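Local coordinates for protein type II restriction enzyme NgoMIV (Neisseria gonorrhoeae, PDB 1FIU) that recognises the double-stranded DNA sequence 5'-GCCGGC-3' and cleaves it after the first G, as a magnesium-dependent homotetrameric type II restriction endonuclease, at residues I[17-31]-I[45-59]. Residues are numbered along the deposited sequence; the frame is centred on the assembly and turned at random.
Sequences LDGNILATNNRGVVS and KGIADLLHSETVSER. With nucleotides of chain D.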
loop_
_atom_site.group_PDB
_atom_site.type_symbol
_atom_site.label_atom_id
_atom_site.label_comp_id
_atom_site.label_asym_id
_atom_site.label_seq_id
_atom_site.Cartn_x
_atom_site.Cartn_y
_atom_site.Cartn_z
ATOM N N LEU I 17 3.374 20.085 33.839
ATOM C CA LEU I 17 3.058 20.124 35.267
ATOM C C LEU I 17 2.315 21.406 35.634
ATOM O O LEU I 17 1.258 21.366 36.268
ATOM C CB LEU I 17 4.337 20.027 36.117
ATOM C CG LEU I 17 5.143 18.744 35.971
ATOM C CD1 LEU I 17 6.358 18.795 36.910
ATOM C CD2 LEU I 17 4.258 17.556 36.304
ATOM N N ASP I 18 2.859 22.547 35.223
ATOM C CA ASP I 18 2.240 23.824 35.562
ATOM C C ASP I 18 0.805 23.962 35.055
ATOM O O ASP I 18 -0.020 24.615 35.691
ATOM C CB ASP I 18 3.101 24.996 35.049
ATOM C CG ASP I 18 4.433 25.139 35.793
ATOM O OD1 ASP I 18 4.712 24.394 36.762
ATOM O OD2 ASP I 18 5.223 26.024 35.397
ATOM N N GLY I 19 0.491 23.349 33.918
ATOM C CA GLY I 19 -0.857 23.441 33.391
ATOM C C GLY I 19 -1.777 22.368 33.953
ATOM O O GLY I 19 -2.946 22.273 33.579
ATOM N N ASN I 20 -1.241 21.561 34.867
ATOM C CA ASN I 20 -1.993 20.458 35.472
ATOM C C ASN I 20 -2.404 19.408 34.429
ATOM O O ASN I 20 -3.379 18.674 34.634
ATOM C CB ASN I 20 -3.235 20.987 36.210
ATOM C CG ASN I 20 -2.881 21.774 37.459
ATOM O OD1 ASN I 20 -3.751 22.352 38.108
ATOM N ND2 ASN I 20 -1.606 21.800 37.799
ATOM N N ILE I 21 -1.675 19.356 33.310
ATOM C CA ILE I 21 -1.961 18.378 32.255
ATOM C C ILE I 21 -1.548 17.036 32.842
ATOM O O ILE I 21 -2.281 16.049 32.746
ATOM C CB ILE I 21 -1.145 18.652 30.977
ATOM C CG1 ILE I 21 -1.386 20.103 30.493
ATOM C CG2 ILE I 21 -1.505 17.616 29.918
ATOM C CD1 ILE I 21 -2.834 20.536 30.518
ATOM N N LEU I 22 -0.355 17.024 33.436
ATOM C CA LEU I 22 0.173 15.850 34.133
ATOM C C LEU I 22 0.065 16.177 35.631
ATOM O O LEU I 22 0.728 17.097 36.119
ATOM C CB LEU I 22 1.649 15.595 33.800
ATOM C CG LEU I 22 2.225 14.364 34.535
ATOM C CD1 LEU I 22 1.524 13.081 34.046
ATOM C CD2 LEU I 22 3.714 14.256 34.292
ATOM N N ALA I 23 -0.775 15.438 36.349
ATOM C CA ALA I 23 -0.942 15.682 37.792
ATOM C C ALA I 23 -1.543 14.429 38.405
ATOM O O ALA I 23 -1.707 13.418 37.717
ATOM C CB ALA I 23 -1.850 16.874 38.025
ATOM N N THR I 24 -1.865 14.490 39.694
ATOM C CA THR I 24 -2.421 13.330 40.396
ATOM C C THR I 24 -3.751 13.745 41.007
ATOM O O THR I 24 -3.849 14.849 41.545
ATOM C CB THR I 24 -1.462 12.882 41.534
ATOM O OG1 THR I 24 -0.162 12.601 40.995
ATOM C CG2 THR I 24 -1.986 11.657 42.235
ATOM N N ASN I 25 -4.787 12.903 40.909
ATOM C CA ASN I 25 -6.051 13.310 41.523
ATOM C C ASN I 25 -6.097 12.878 42.990
ATOM O O ASN I 25 -5.143 12.271 43.495
ATOM C CB ASN I 25 -7.287 12.800 40.750
ATOM C CG ASN I 25 -7.489 11.294 40.821
ATOM O OD1 ASN I 25 -6.871 10.589 41.607
ATOM N ND2 ASN I 25 -8.397 10.802 39.991
ATOM N N ASN I 26 -7.191 13.189 43.675
ATOM C CA ASN I 26 -7.278 12.847 45.095
ATOM C C ASN I 26 -7.471 11.361 45.433
ATOM O O ASN I 26 -7.654 11.014 46.612
ATOM C CB ASN I 26 -8.345 13.710 45.787
ATOM C CG ASN I 26 -9.743 13.449 45.291
ATOM O OD1 ASN I 26 -10.016 12.450 44.629
ATOM N ND2 ASN I 26 -10.660 14.357 45.630
ATOM N N ARG I 27 -7.444 10.496 44.417
ATOM C CA ARG I 27 -7.550 9.047 44.623
ATOM C C ARG I 27 -6.210 8.412 44.224
ATOM O O ARG I 27 -6.076 7.192 44.121
ATOM C CB ARG I 27 -8.691 8.451 43.800
ATOM C CG ARG I 27 -10.039 8.931 44.257
ATOM C CD ARG I 27 -11.186 8.285 43.488
ATOM N NE ARG I 27 -12.426 8.974 43.835
ATOM C CZ ARG I 27 -13.160 8.715 44.915
ATOM N NH1 ARG I 27 -12.800 7.753 45.767
ATOM N NH2 ARG I 27 -14.224 9.460 45.176
ATOM N N GLY I 28 -5.220 9.264 43.987
ATOM C CA GLY I 28 -3.892 8.790 43.658
ATOM C C GLY I 28 -3.610 8.408 42.213
ATOM O O GLY I 28 -2.524 7.911 41.913
ATOM N N VAL I 29 -4.565 8.648 41.318
ATOM C CA VAL I 29 -4.378 8.294 39.902
ATOM C C VAL I 29 -3.709 9.421 39.112
ATOM O O VAL I 29 -4.204 10.553 39.104
ATOM C CB VAL I 29 -5.725 8.013 39.203
ATOM C CG1 VAL I 29 -5.461 7.479 37.792
ATOM C CG2 VAL I 29 -6.567 7.005 40.015
ATOM N N VAL I 30 -2.591 9.114 38.457
ATOM C CA VAL I 30 -1.890 10.118 37.656
ATOM C C VAL I 30 -2.675 10.285 36.352
ATOM O O VAL I 30 -3.219 9.318 35.811
ATOM C CB VAL I 30 -0.427 9.700 37.444
ATOM C CG1 VAL I 30 0.291 10.670 36.498
ATOM C CG2 VAL I 30 0.262 9.713 38.809
ATOM N N SER I 31 -2.749 11.522 35.866
ATOM C CA SER I 31 -3.576 11.865 34.717
ATOM C C SER I 31 -3.323 11.240 33.353
ATOM O O SER I 31 -4.136 11.427 32.447
ATOM C CB SER I 31 -3.644 13.381 34.562
ATOM O OG SER I 31 -2.354 13.881 34.331
ATOM N N LYS I 45 2.626 6.651 37.882
ATOM C CA LYS I 45 2.976 7.246 39.166
ATOM C C LYS I 45 4.490 7.372 39.293
ATOM O O LYS I 45 5.001 8.405 39.747
ATOM C CB LYS I 45 2.455 6.364 40.291
ATOM C CG LYS I 45 2.495 7.019 41.644
ATOM C CD LYS I 45 1.173 7.694 41.906
ATOM C CE LYS I 45 0.935 7.861 43.393
ATOM N NZ LYS I 45 -0.453 8.311 43.639
ATOM N N GLY I 46 5.196 6.306 38.916
ATOM C CA GLY I 46 6.647 6.332 38.977
ATOM C C GLY I 46 7.211 7.433 38.080
ATOM O O GLY I 46 8.130 8.170 38.463
ATOM N N ILE I 47 6.664 7.553 36.875
ATOM C CA ILE I 47 7.154 8.578 35.963
ATOM C C ILE I 47 6.908 9.982 36.524
ATOM O O ILE I 47 7.813 10.826 36.527
ATOM C CB ILE I 47 6.478 8.451 34.572
ATOM C CG1 ILE I 47 6.996 7.207 33.856
ATOM C CG2 ILE I 47 6.762 9.696 33.740
ATOM C CD1 ILE I 47 6.311 6.955 32.494
ATOM N N ALA I 48 5.695 10.220 37.024
ATOM C CA ALA I 48 5.362 11.531 37.577
ATOM C C ALA I 48 6.283 11.849 38.760
ATOM O O ALA I 48 6.687 12.995 38.950
ATOM C CB ALA I 48 3.904 11.567 38.006
ATOM N N ASP I 49 6.635 10.841 39.555
ATOM C CA ASP I 49 7.538 11.096 40.688
ATOM C C ASP I 49 8.909 11.526 40.158
ATOM O O ASP I 49 9.523 12.469 40.656
ATOM C CB ASP I 49 7.704 9.845 41.562
ATOM C CG ASP I 49 8.595 10.099 42.778
ATOM O OD1 ASP I 49 8.183 10.885 43.664
ATOM O OD2 ASP I 49 9.713 9.532 42.841
ATOM N N LEU I 50 9.383 10.834 39.130
ATOM C CA LEU I 50 10.665 11.162 38.544
ATOM C C LEU I 50 10.647 12.536 37.879
ATOM O O LEU I 50 11.700 13.135 37.646
ATOM C CB LEU I 50 11.062 10.082 37.544
ATOM C CG LEU I 50 11.494 8.783 38.232
ATOM C CD1 LEU I 50 11.815 7.754 37.160
ATOM C CD2 LEU I 50 12.710 9.038 39.135
ATOM N N LEU I 51 9.447 13.039 37.594
ATOM C CA LEU I 51 9.287 14.355 36.975
ATOM C C LEU I 51 9.016 15.426 38.032
ATOM O O LEU I 51 8.819 16.602 37.711
ATOM C CB LEU I 51 8.139 14.306 35.967
ATOM C CG LEU I 51 8.536 14.021 34.511
ATOM C CD1 LEU I 51 9.283 12.711 34.387
ATOM C CD2 LEU I 51 7.286 13.999 33.656
ATOM N N HIS I 52 9.008 14.994 39.291
ATOM C CA HIS I 52 8.761 15.860 40.440
ATOM C C HIS I 52 7.368 16.483 40.468
ATOM O O HIS I 52 7.184 17.622 40.919
ATOM C CB HIS I 52 9.827 16.958 40.516
ATOM C CG HIS I 52 11.227 16.435 40.468
ATOM N ND1 HIS I 52 11.745 15.599 41.436
ATOM C CD2 HIS I 52 12.217 16.619 39.562
ATOM C CE1 HIS I 52 12.993 15.293 41.128
ATOM N NE2 HIS I 52 13.305 15.898 39.995
ATOM N N SER I 53 6.375 15.739 39.988
ATOM C CA SER I 53 5.003 16.225 39.994
ATOM C C SER I 53 4.533 16.214 41.441
ATOM O O SER I 53 4.732 15.219 42.143
ATOM C CB SER I 53 4.094 15.306 39.181
ATOM O OG SER I 53 2.752 15.772 39.193
ATOM N N GLU I 54 3.898 17.294 41.878
ATOM C CA GLU I 54 3.423 17.359 43.268
ATOM C C GLU I 54 1.968 17.792 43.373
ATOM O O GLU I 54 1.293 17.558 44.377
ATOM C CB GLU I 54 4.309 18.324 44.080
ATOM C CG GLU I 54 5.737 17.832 44.260
ATOM C CD GLU I 54 6.617 18.788 45.059
ATOM O OE1 GLU I 54 6.096 19.789 45.606
ATOM O OE2 GLU I 54 7.841 18.525 45.139
ATOM N N THR I 55 1.478 18.412 42.314
ATOM C CA THR I 55 0.120 18.921 42.304
ATOM C C THR I 55 -0.980 17.862 42.343
ATOM O O THR I 55 -0.893 16.818 41.684
ATOM C CB THR I 55 -0.105 19.801 41.072
ATOM O OG1 THR I 55 0.820 20.896 41.107
ATOM C CG2 THR I 55 -1.539 20.327 41.038
ATOM N N VAL I 56 -1.996 18.133 43.152
ATOM C CA VAL I 56 -3.142 17.244 43.235
ATOM C C VAL I 56 -4.281 18.021 42.622
ATOM O O VAL I 56 -4.598 19.134 43.059
ATOM C CB VAL I 56 -3.536 16.875 44.688
ATOM C CG1 VAL I 56 -4.886 16.118 44.666
ATOM C CG2 VAL I 56 -2.452 15.994 45.318
ATOM N N SER I 57 -4.887 17.456 41.589
ATOM C CA SER I 57 -6.012 18.109 40.944
ATOM C C SER I 57 -6.797 17.066 40.160
ATOM O O SER I 57 -6.287 15.981 39.860
ATOM C CB SER I 57 -5.523 19.216 40.007
ATOM O OG SER I 57 -4.773 18.663 38.945
ATOM N N GLU I 58 -8.050 17.387 39.857
ATOM C CA GLU I 58 -8.887 16.473 39.103
ATOM C C GLU I 58 -8.346 16.349 37.687
ATOM O O GLU I 58 -7.776 17.302 37.142
ATOM C CB GLU I 58 -10.337 16.968 39.064
ATOM C CG GLU I 58 -11.129 16.648 40.337
ATOM C CD GLU I 58 -11.348 15.145 40.546
ATOM O OE1 GLU I 58 -12.134 14.540 39.783
ATOM O OE2 GLU I 58 -10.735 14.565 41.470
ATOM N N ARG I 59 -8.490 15.152 37.128
ATOM C CA ARG I 59 -8.054 14.848 35.767
ATOM C C ARG I 59 -8.763 15.831 34.823
ATOM O O ARG I 59 -9.970 16.038 34.909
ATOM C CB ARG I 59 -8.455 13.407 35.421
ATOM C CG ARG I 59 -7.778 12.816 34.214
ATOM C CD ARG I 59 -8.409 11.457 33.905
ATOM N NE ARG I 59 -7.613 10.708 32.950
ATOM C CZ ARG I 59 -6.825 9.686 33.262
ATOM N NH1 ARG I 59 -6.720 9.264 34.522
ATOM N NH2 ARG I 59 -6.127 9.093 32.303
ATOM P P DG D 3 -7.433 10.223 28.821
ATOM O OP1 DG D 3 -7.165 10.883 30.114
ATOM O OP2 DG D 3 -6.791 8.902 28.530
ATOM O "O5'" DG D 3 -8.991 10.002 28.640
ATOM C "C5'" DG D 3 -9.950 10.886 29.209
ATOM C "C4'" DG D 3 -10.963 10.093 30.005
ATOM O "O4'" DG D 3 -11.752 9.265 29.125
ATOM C "C3'" DG D 3 -10.357 9.144 31.033
ATOM O "O3'" DG D 3 -11.184 9.164 32.199
ATOM C "C2'" DG D 3 -10.308 7.805 30.313
ATOM C "C1'" DG D 3 -11.448 7.884 29.305
ATOM N N9 DG D 3 -11.089 7.339 27.996
ATOM C C8 DG D 3 -9.838 7.310 27.424
ATOM N N7 DG D 3 -9.823 6.743 26.242
ATOM C C5 DG D 3 -11.147 6.391 26.016
ATOM C C6 DG D 3 -11.756 5.755 24.900
ATOM O O6 DG D 3 -11.233 5.398 23.841
ATOM N N1 DG D 3 -13.121 5.560 25.099
ATOM C C2 DG D 3 -13.823 5.967 26.227
ATOM N N2 DG D 3 -15.141 5.704 26.245
ATOM N N3 DG D 3 -13.270 6.582 27.253
ATOM C C4 DG D 3 -11.940 6.749 27.093
HETATM O O HOH W 1 0.675 22.421 38.972
HETATM O O HOH W 2 -5.110 16.958 36.139
HETATM O O HOH W 3 1.131 14.956 41.272
HETATM O O HOH W 4 -9.864 13.025 38.629
#
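T24 and V56 form a single beta bridge between two loops, one leaving helix 4-18 and the other leaving helix 38-50. T24 N donates to T55 O (3.2 Å), and S57 N donates to T24 O (2.8 Å, 151° at the hydrogen). V56 CA adds a CH...O contact to T24 O. Beside the bridge, a water joins T24 OG1, S53 OG and T55 O. Past the bridge, the first loop turns back through a type I turn, N25 to G28. R27 N bonds N25 OD1, closing an Asx turn; V29 N bonds the same oxygen from the opposite face of its plane. K45 NZ donates a hydrogen bond to G28 O at the end of the turn (2.7 Å). The lysine chain, bent at chi2 (92°), reaches it past V30 CG2. In this PDDEXK-clan nuclease the contact lies away from the magnesium site. V30 CG1 meets A48 CB, and L22 CD2 touches L51 CD2 (3.6 Å), the leucines crossing at about a right angle. Both helices end in Schellman motifs, at N20 and H52. L17 packs against the end of helix 38-50, with L17 CD1 on L51 O (3.4 Å) and CD2 on S53 CB. At the DNA end, R59 NE (2.9 Å) and R59 NH2 (3.0 Å) both donate to OP1 of DG3 of chain D, at the guanidinium edge. R59 NH2 also bonds A33 O. S31 O lies over one guanidinium face without bonding it.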